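Local coordinates for Serine/threonine-protein kinase Tel1 (Chaetomium thermophilum, PDB 6SKY), which probably senses DNA damage as a serine/threonine kinase of the ATM subfamily, phosphorylating proteins at [ST]-Q motifs to switch on checkpoint signalling, at residues N1761-L1766 / G1792-A1797; R1769-A1774 / P1799-L1804; E1822-W1827 / L1867-A1872. One frame throughout, in Å; residues are numbered along the deposited sequence.

Contact 1 of 3, residues N1761-L1766 / G1792-A1797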
loop_
_atom_site.group_PDB
_atom_site.type_symbol
_atom_site.label_atom_id
_atom_site.label_comp_id
_atom_site.label_asym_id
_atom_site.label_seq_id
_atom_site.Cartn_x
_atom_site.Cartn_y
_atom_site.Cartn_z
ATOM N N ASN A 1761 30.537 -3.993 52.425
ATOM C CA ASN A 1761 29.991 -3.630 53.724
ATOM C C ASN A 1761 29.785 -2.128 53.845
ATOM O O ASN A 1761 29.849 -1.576 54.939
ATOM C CB ASN A 1761 30.891 -4.132 54.849
ATOM C CG ASN A 1761 30.853 -5.632 54.994
ATOM O OD1 ASN A 1761 31.835 -6.317 54.720
ATOM N ND2 ASN A 1761 29.718 -6.152 55.430
ATOM N N TRP A 1762 29.538 -1.453 52.723
ATOM C CA TRP A 1762 29.274 -0.022 52.770
ATOM C C TRP A 1762 28.006 0.270 53.553
ATOM O O TRP A 1762 27.974 1.168 54.401
ATOM C CB TRP A 1762 29.170 0.532 51.352
ATOM C CG TRP A 1762 28.618 1.913 51.271
ATOM C CD1 TRP A 1762 29.268 3.066 51.551
ATOM C CD2 TRP A 1762 27.301 2.285 50.860
ATOM N NE1 TRP A 1762 28.441 4.134 51.351
ATOM C CE2 TRP A 1762 27.225 3.677 50.925
ATOM C CE3 TRP A 1762 26.177 1.570 50.450
ATOM C CZ2 TRP A 1762 26.076 4.369 50.598
ATOM C CZ3 TRP A 1762 25.043 2.257 50.128
ATOM C CH2 TRP A 1762 24.998 3.640 50.203
ATOM N N SER A 1763 26.949 -0.494 53.288
ATOM C CA SER A 1763 25.666 -0.241 53.926
ATOM C C SER A 1763 25.752 -0.405 55.433
ATOM O O SER A 1763 25.194 0.399 56.179
ATOM C CB SER A 1763 24.613 -1.175 53.350
ATOM O OG SER A 1763 25.149 -2.471 53.187
ATOM N N GLN A 1764 26.458 -1.432 55.899
ATOM C CA GLN A 1764 26.539 -1.700 57.330
ATOM C C GLN A 1764 27.307 -0.607 58.058
ATOM O O GLN A 1764 26.858 -0.097 59.093
ATOM C CB GLN A 1764 27.188 -3.059 57.549
ATOM C CG GLN A 1764 27.763 -3.259 58.916
ATOM C CD GLN A 1764 28.597 -4.510 58.991
ATOM O OE1 GLN A 1764 28.432 -5.424 58.188
ATOM N NE2 GLN A 1764 29.511 -4.556 59.949
ATOM N N HIS A 1765 28.461 -0.221 57.519
ATOM C CA HIS A 1765 29.245 0.845 58.126
ATOM C C HIS A 1765 28.485 2.162 58.129
ATOM O O HIS A 1765 28.460 2.870 59.141
ATOM C CB HIS A 1765 30.569 0.989 57.387
ATOM C CG HIS A 1765 31.390 -0.260 57.372
ATOM N ND1 HIS A 1765 31.359 -1.182 58.395
ATOM C CD2 HIS A 1765 32.268 -0.738 56.461
ATOM C CE1 HIS A 1765 32.177 -2.178 58.111
ATOM N NE2 HIS A 1765 32.739 -1.934 56.943
ATOM N N LEU A 1766 27.851 2.509 57.007
ATOM C CA LEU A 1766 27.134 3.778 56.934
ATOM C C LEU A 1766 25.911 3.778 57.836
ATOM O O LEU A 1766 25.592 4.796 58.455
ATOM C CB LEU A 1766 26.737 4.073 55.494
ATOM C CG LEU A 1766 26.049 5.411 55.264
ATOM C CD1 LEU A 1766 26.927 6.539 55.719
ATOM C CD2 LEU A 1766 25.726 5.569 53.818
ATOM N N GLY A 1792 23.170 -9.291 56.198
ATOM C CA GLY A 1792 22.108 -8.854 55.322
ATOM C C GLY A 1792 21.032 -8.029 55.980
ATOM O O GLY A 1792 20.023 -7.738 55.337
ATOM N N PHE A 1793 21.211 -7.648 57.240
ATOM C CA PHE A 1793 20.222 -6.830 57.925
ATOM C C PHE A 1793 20.354 -5.365 57.561
ATOM O O PHE A 1793 19.347 -4.651 57.505
ATOM C CB PHE A 1793 20.366 -7.008 59.432
ATOM C CG PHE A 1793 19.332 -6.290 60.233
ATOM C CD1 PHE A 1793 18.089 -6.840 60.428
ATOM C CD2 PHE A 1793 19.613 -5.082 60.820
ATOM C CE1 PHE A 1793 17.147 -6.191 61.170
ATOM C CE2 PHE A 1793 18.669 -4.433 61.563
ATOM C CZ PHE A 1793 17.437 -4.987 61.737
ATOM N N ALA A 1794 21.575 -4.905 57.303
ATOM C CA ALA A 1794 21.794 -3.494 57.016
ATOM C C ALA A 1794 21.160 -3.091 55.697
ATOM O O ALA A 1794 20.594 -2.003 55.586
ATOM C CB ALA A 1794 23.283 -3.190 57.005
ATOM N N GLU A 1795 21.235 -3.951 54.687
ATOM C CA GLU A 1795 20.592 -3.633 53.422
ATOM C C GLU A 1795 19.078 -3.604 53.547
ATOM O O GLU A 1795 18.420 -2.825 52.854
ATOM C CB GLU A 1795 21.010 -4.631 52.351
ATOM C CG GLU A 1795 22.431 -4.451 51.873
ATOM C CD GLU A 1795 23.438 -5.181 52.733
ATOM O OE1 GLU A 1795 23.104 -6.268 53.249
ATOM O OE2 GLU A 1795 24.568 -4.673 52.890
ATOM N N ARG A 1796 18.502 -4.440 54.405
ATOM C CA ARG A 1796 17.057 -4.420 54.573
ATOM C C ARG A 1796 16.599 -3.245 55.418
ATOM O O ARG A 1796 15.458 -2.803 55.279
ATOM C CB ARG A 1796 16.568 -5.726 55.200
ATOM C CG ARG A 1796 17.064 -6.962 54.502
ATOM C CD ARG A 1796 16.064 -8.097 54.562
ATOM N NE ARG A 1796 15.668 -8.450 55.920
ATOM C CZ ARG A 1796 16.373 -9.231 56.732
ATOM N NH1 ARG A 1796 17.529 -9.737 56.332
ATOM N NH2 ARG A 1796 15.927 -9.498 57.953
ATOM N N ALA A 1797 17.463 -2.727 56.285
ATOM C CA ALA A 1797 17.078 -1.687 57.223
ATOM C C ALA A 1797 17.590 -0.309 56.850
ATOM O O ALA A 1797 17.281 0.652 57.550
ATOM C CB ALA A 1797 17.566 -2.041 58.624
#
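Ser1763, Ala1794 and Glu1795 contribute most of the surface buried here, where two helices of the alpha solenoid, 1762-1771 and 1793-1808, meet by their first turns. The short helical segments approach to 8.4 Å between axes and cross at 72°, so they touch over a small patch rather than side by side along their length. The CA atoms of Gln1764 and Ala1794 are just 5.1 Å apart, and an alanine at the crossing is consistent with this closeness. The methyl of Ala1794 points at the partner backbone and rests against it, with CB 3.6 Å from Gln1764 CA and 4.0 Å from Ser1763 C. Leu1787 of helix 1783-1789 also touches this alanine. From its side chain Gln1764 adds its CB to the contact.

Ser1763 also points across, and Leu1841 of helix 1836-1849 packs on it. Glu1795 starts out beside the interface and reaches in through a bend at chi2 (86°), with its carboxylate modelled near the serine. The modelled spacing of Ser1763 OG and Glu1795 OE2 is too short to be trusted, so the nature of that polar meeting stays doubtful. On firmer ground is the methyl itself: Ala1794 CB lies 3.9 Å from Gln1764 CB.

Contact 2 of 3, residues R1769-A1774 / P1799-L1804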
loop_
_atom_site.group_PDB
_atom_site.type_symbol
_atom_site.label_atom_id
_atom_site.label_comp_id
_atom_site.label_asym_id
_atom_site.label_seq_id
_atom_site.Cartn_x
_atom_site.Cartn_y
_atom_site.Cartn_z
ATOM N N ARG A 1769 27.194 4.335 61.328
ATOM C CA ARG A 1769 27.642 5.715 61.481
ATOM C C ARG A 1769 26.469 6.671 61.624
ATOM O O ARG A 1769 26.541 7.644 62.380
ATOM C CB ARG A 1769 28.506 6.106 60.289
ATOM C CG ARG A 1769 28.950 7.541 60.279
ATOM C CD ARG A 1769 30.166 7.748 61.145
ATOM N NE ARG A 1769 31.179 8.525 60.443
ATOM C CZ ARG A 1769 31.214 9.853 60.407
ATOM N NH1 ARG A 1769 32.174 10.472 59.736
ATOM N NH2 ARG A 1769 30.291 10.564 61.041
ATOM N N LEU A 1770 25.377 6.410 60.902
ATOM C CA LEU A 1770 24.193 7.257 61.002
ATOM C C LEU A 1770 23.450 7.018 62.307
ATOM O O LEU A 1770 23.066 7.968 62.994
ATOM C CB LEU A 1770 23.269 7.009 59.814
ATOM C CG LEU A 1770 23.711 7.566 58.468
ATOM C CD1 LEU A 1770 22.745 7.141 57.392
ATOM C CD2 LEU A 1770 23.789 9.067 58.547
ATOM N N ALA A 1771 23.233 5.753 62.664
ATOM C CA ALA A 1771 22.454 5.444 63.854
ATOM C C ALA A 1771 23.157 5.887 65.128
ATOM O O ALA A 1771 22.492 6.171 66.128
ATOM C CB ALA A 1771 22.154 3.950 63.912
ATOM N N LEU A 1772 24.490 5.947 65.122
ATOM C CA LEU A 1772 25.197 6.405 66.311
ATOM C C LEU A 1772 25.016 7.894 66.554
ATOM O O LEU A 1772 25.189 8.348 67.686
ATOM C CB LEU A 1772 26.685 6.084 66.204
ATOM C CG LEU A 1772 27.096 4.628 66.407
ATOM C CD1 LEU A 1772 28.586 4.480 66.220
ATOM C CD2 LEU A 1772 26.676 4.128 67.771
ATOM N N SER A 1773 24.664 8.658 65.528
ATOM C CA SER A 1773 24.536 10.102 65.645
ATOM C C SER A 1773 23.208 10.547 66.243
ATOM O O SER A 1773 22.962 11.753 66.321
ATOM C CB SER A 1773 24.715 10.750 64.272
ATOM O OG SER A 1773 23.684 10.348 63.390
ATOM N N ALA A 1774 22.351 9.621 66.664
ATOM C CA ALA A 1774 21.038 9.957 67.218
ATOM C C ALA A 1774 20.743 9.061 68.408
ATOM O O ALA A 1774 19.962 8.109 68.312
ATOM C CB ALA A 1774 19.947 9.830 66.156
ATOM N N PRO A 1799 16.900 2.090 54.451
ATOM C CA PRO A 1799 15.995 3.231 54.275
ATOM C C PRO A 1799 15.353 3.697 55.561
ATOM O O PRO A 1799 15.204 4.903 55.772
ATOM C CB PRO A 1799 14.957 2.688 53.291
ATOM C CG PRO A 1799 15.635 1.628 52.593
ATOM C CD PRO A 1799 16.481 0.967 53.600
ATOM N N PHE A 1800 14.963 2.771 56.431
ATOM C CA PHE A 1800 14.322 3.156 57.677
ATOM C C PHE A 1800 15.274 3.938 58.564
ATOM O O PHE A 1800 14.878 4.914 59.203
ATOM C CB PHE A 1800 13.812 1.919 58.400
ATOM C CG PHE A 1800 12.886 1.087 57.585
ATOM C CD1 PHE A 1800 11.717 1.611 57.097
ATOM C CD2 PHE A 1800 13.172 -0.222 57.321
ATOM C CE1 PHE A 1800 10.868 0.849 56.355
ATOM C CE2 PHE A 1800 12.317 -0.980 56.580
ATOM C CZ PHE A 1800 11.166 -0.440 56.100
ATOM N N VAL A 1801 16.540 3.535 58.600
ATOM C CA VAL A 1801 17.518 4.245 59.412
ATOM C C VAL A 1801 17.743 5.643 58.865
ATOM O O VAL A 1801 17.750 6.627 59.617
ATOM C CB VAL A 1801 18.831 3.451 59.480
ATOM C CG1 VAL A 1801 19.870 4.224 60.237
ATOM C CG2 VAL A 1801 18.601 2.120 60.134
ATOM N N VAL A 1802 17.946 5.755 57.552
ATOM C CA VAL A 1802 18.168 7.067 56.951
ATOM C C VAL A 1802 16.993 7.989 57.237
ATOM O O VAL A 1802 17.170 9.147 57.628
ATOM C CB VAL A 1802 18.416 6.931 55.443
ATOM C CG1 VAL A 1802 18.398 8.278 54.803
ATOM C CG2 VAL A 1802 19.727 6.269 55.195
ATOM N N HIS A 1803 15.771 7.484 57.062
ATOM C CA HIS A 1803 14.604 8.318 57.300
ATOM C C HIS A 1803 14.492 8.721 58.760
ATOM O O HIS A 1803 14.168 9.871 59.059
ATOM C CB HIS A 1803 13.338 7.601 56.856
ATOM C CG HIS A 1803 12.083 8.318 57.236
ATOM N ND1 HIS A 1803 11.063 7.715 57.933
ATOM C CD2 HIS A 1803 11.691 9.593 57.027
ATOM C CE1 HIS A 1803 10.094 8.586 58.135
ATOM N NE2 HIS A 1803 10.451 9.734 57.594
ATOM N N LEU A 1804 14.736 7.795 59.688
ATOM C CA LEU A 1804 14.618 8.133 61.102
ATOM C C LEU A 1804 15.615 9.209 61.500
ATOM O O LEU A 1804 15.269 10.144 62.228
ATOM C CB LEU A 1804 14.809 6.889 61.960
ATOM C CG LEU A 1804 13.601 5.978 62.106
ATOM C CD1 LEU A 1804 14.009 4.695 62.755
ATOM C CD2 LEU A 1804 12.557 6.653 62.938
#
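Leu1770 faces Val1801 and Val1802 across a buried, wholly apolar helix-helix contact of the alpha solenoid, between the C-terminal part of helix 1762-1771 and the middle of helix 1793-1808. Its CB points toward the partner helix and rests 4.4 Å from Val1801 CG1. From there CG stands anti to the carbonyl carbon (chi1 -73°), which carries the branch forward, and CD1 at the tip comes within 3.8 Å of Val1802 CG2. The two side chains cross obliquely. The CB of Val1802 is turned away from 1769-1774; CG2, anti to its carbonyl carbon, comes back to make the touch.

Val1801, by contrast, has its CB directed toward 1769-1774, and its CG1 has a second neighbour in Ala1771, whose CB is 4.3 Å away. One valine methyl is thus shared by two successive residues. Phe1752 packs on Leu1770 from a loop, and Leu1780 of helix 1778-1781 touches Val1801. The valine-bearing helix is kinked at Pro1799 and Phe1800, just before the two valines. In the other segment, residues Ala1771 to Ala1774 form a type I turn, and Leu1770 O accepts a hydrogen bond from Ser1773 N, 3.1 Å away.

Contact 3 of 3, residues E1822-W1827 / L1867-A1872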
loop_
_atom_site.group_PDB
_atom_site.type_symbol
_atom_site.label_atom_id
_atom_site.label_comp_id
_atom_site.label_asym_id
_atom_site.label_seq_id
_atom_site.Cartn_x
_atom_site.Cartn_y
_atom_site.Cartn_z
ATOM N N GLU A 1822 26.121 15.819 50.147
ATOM C CA GLU A 1822 27.417 16.095 49.548
ATOM C C GLU A 1822 28.057 14.844 48.972
ATOM O O GLU A 1822 28.744 14.925 47.952
ATOM C CB GLU A 1822 28.353 16.730 50.570
ATOM C CG GLU A 1822 28.001 18.159 50.908
ATOM C CD GLU A 1822 28.966 18.784 51.893
ATOM O OE1 GLU A 1822 29.756 18.040 52.512
ATOM O OE2 GLU A 1822 28.935 20.023 52.046
ATOM N N SER A 1823 27.854 13.690 49.605
ATOM C CA SER A 1823 28.436 12.462 49.078
ATOM C C SER A 1823 27.695 11.947 47.854
ATOM O O SER A 1823 28.309 11.320 46.986
ATOM C CB SER A 1823 28.454 11.387 50.153
ATOM O OG SER A 1823 28.917 11.918 51.373
ATOM N N LEU A 1824 26.386 12.191 47.768
ATOM C CA LEU A 1824 25.613 11.685 46.640
ATOM C C LEU A 1824 26.113 12.237 45.318
ATOM O O LEU A 1824 25.975 11.579 44.284
ATOM C CB LEU A 1824 24.139 12.027 46.818
ATOM C CG LEU A 1824 23.310 11.120 47.711
ATOM C CD1 LEU A 1824 21.974 11.758 47.952
ATOM C CD2 LEU A 1824 23.141 9.780 47.060
ATOM N N GLN A 1825 26.692 13.433 45.324
ATOM C CA GLN A 1825 27.233 13.992 44.092
ATOM C C GLN A 1825 28.377 13.160 43.541
ATOM O O GLN A 1825 28.686 13.263 42.351
ATOM C CB GLN A 1825 27.704 15.419 44.327
ATOM C CG GLN A 1825 26.668 16.314 44.949
ATOM C CD GLN A 1825 27.139 17.743 45.038
ATOM O OE1 GLN A 1825 28.102 18.127 44.380
ATOM N NE2 GLN A 1825 26.467 18.540 45.859
ATOM N N GLU A 1826 29.012 12.345 44.374
ATOM C CA GLU A 1826 30.069 11.444 43.943
ATOM C C GLU A 1826 29.603 10.007 43.803
ATOM O O GLU A 1826 30.124 9.279 42.954
ATOM C CB GLU A 1826 31.232 11.490 44.935
ATOM C CG GLU A 1826 31.896 12.842 45.048
ATOM C CD GLU A 1826 32.863 13.107 43.917
ATOM O OE1 GLU A 1826 33.534 12.153 43.478
ATOM O OE2 GLU A 1826 32.951 14.267 43.464
ATOM N N TRP A 1827 28.639 9.587 44.621
ATOM C CA TRP A 1827 28.171 8.208 44.590
ATOM C C TRP A 1827 27.290 7.915 43.389
ATOM O O TRP A 1827 27.289 6.785 42.895
ATOM C CB TRP A 1827 27.399 7.888 45.859
ATOM C CG TRP A 1827 28.238 7.773 47.057
ATOM C CD1 TRP A 1827 29.564 7.513 47.101
ATOM C CD2 TRP A 1827 27.809 7.916 48.407
ATOM N NE1 TRP A 1827 29.996 7.481 48.398
ATOM C CE2 TRP A 1827 28.931 7.729 49.221
ATOM C CE3 TRP A 1827 26.581 8.187 49.006
ATOM C CZ2 TRP A 1827 28.865 7.803 50.598
ATOM C CZ3 TRP A 1827 26.518 8.262 50.369
ATOM C CH2 TRP A 1827 27.650 8.069 51.152
ATOM N N LEU A 1867 16.694 14.980 51.094
ATOM C CA LEU A 1867 18.067 15.135 50.648
ATOM C C LEU A 1867 18.086 16.209 49.568
ATOM O O LEU A 1867 17.084 16.870 49.309
ATOM C CB LEU A 1867 18.626 13.809 50.140
ATOM C CG LEU A 1867 18.678 12.675 51.153
ATOM C CD1 LEU A 1867 19.154 11.412 50.497
ATOM C CD2 LEU A 1867 19.592 13.043 52.281
ATOM N N ASP A 1868 19.238 16.390 48.936
ATOM C CA ASP A 1868 19.365 17.307 47.806
ATOM C C ASP A 1868 19.991 16.510 46.675
ATOM O O ASP A 1868 21.215 16.440 46.547
ATOM C CB ASP A 1868 20.179 18.535 48.164
ATOM C CG ASP A 1868 19.325 19.644 48.744
ATOM O OD1 ASP A 1868 18.639 19.401 49.757
ATOM O OD2 ASP A 1868 19.335 20.760 48.188
ATOM N N VAL A 1869 19.144 15.908 45.860
ATOM C CA VAL A 1869 19.575 15.001 44.812
ATOM C C VAL A 1869 19.548 15.733 43.483
ATOM O O VAL A 1869 18.605 16.472 43.185
ATOM C CB VAL A 1869 18.685 13.748 44.772
ATOM C CG1 VAL A 1869 19.281 12.714 43.870
ATOM C CG2 VAL A 1869 18.513 13.199 46.156
ATOM N N ASN A 1870 20.595 15.548 42.696
ATOM C CA ASN A 1870 20.600 15.981 41.309
ATOM C C ASN A 1870 19.868 14.922 40.504
ATOM O O ASN A 1870 20.388 13.824 40.304
ATOM C CB ASN A 1870 22.029 16.169 40.820
ATOM C CG ASN A 1870 22.098 16.832 39.478
ATOM O OD1 ASN A 1870 22.534 16.234 38.502
ATOM N ND2 ASN A 1870 21.664 18.079 39.415
ATOM N N MET A 1871 18.659 15.240 40.049
ATOM C CA MET A 1871 17.798 14.217 39.476
ATOM C C MET A 1871 18.276 13.729 38.118
ATOM O O MET A 1871 17.922 12.621 37.716
ATOM C CB MET A 1871 16.372 14.739 39.395
ATOM C CG MET A 1871 15.654 14.733 40.723
ATOM S SD MET A 1871 15.521 13.072 41.396
ATOM C CE MET A 1871 14.928 13.415 43.041
ATOM N N ALA A 1872 19.098 14.504 37.416
ATOM C CA ALA A 1872 19.691 14.005 36.183
ATOM C C ALA A 1872 20.731 12.934 36.470
ATOM O O ALA A 1872 20.795 11.910 35.777
ATOM C CB ALA A 1872 20.311 15.157 35.405
#
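Leu1824, near the end of helix 1815-1827, has Val1869 as its nearest backbone neighbour, CA to CA 7.1 Å, where the extended strip Leu1867 to Asn1870 runs past the helix before turning into helix 1871-1880. Leu1824 points at this strip and buries more surface than any other residue of the contact. One atom does the work: its CD1 reaches Leu1867 CD1 at 3.8 Å, methyl to methyl, and Val1869 CG2 at 4.2 Å. With CG anti to the carbonyl carbon (chi1 -82°), the leucine arm stretches away from its own helix so that this one methyl faces both partners. It crosses Leu1867 at about a right angle and meets Val1869 at a slant.

Within the alpha solenoid, the link into helix 1871-1880 packs on helix 1815-1827 in extended form. Helix 1836-1849 touches all three residues: Leu1842 meets Leu1824, Ile1846 meets Val1869, and Leu1849 meets Leu1867. The carboxylate of Asp1868, between the two apolar residues of the strip, leads away from 1822-1827; a long, weak ion pair joins it to Lys1817, earlier on the same helix. Past them, Asn1870 N-caps helix 1871-1880, and its OD1 is also hydrogen-bonded to Ser1873 OG.

How the contacts relate
Contacts 1 and 2 join the same two helices, 1762-1771 and 1793-1808, with centres about 11 Å apart. Contact 1, at the helix starts, is partly buried and combines a methyl-on-backbone fit with a polar meeting that the model leaves doubtful; contact 2, further along, is buried and purely aliphatic. Contact 3 is also buried and aliphatic, but it sets a linker against helix 1815-1827, the next helix in the chain. Its centre is about 20 Å from that of contact 1, yet the two touch: Trp1762 and Trp1827 meet edge-to-face, and Leu1766 packs on Trp1827. Contact 2 stays separate from contact 3, nearest atoms about 5 Å apart. All three lie away from the nucleotide site.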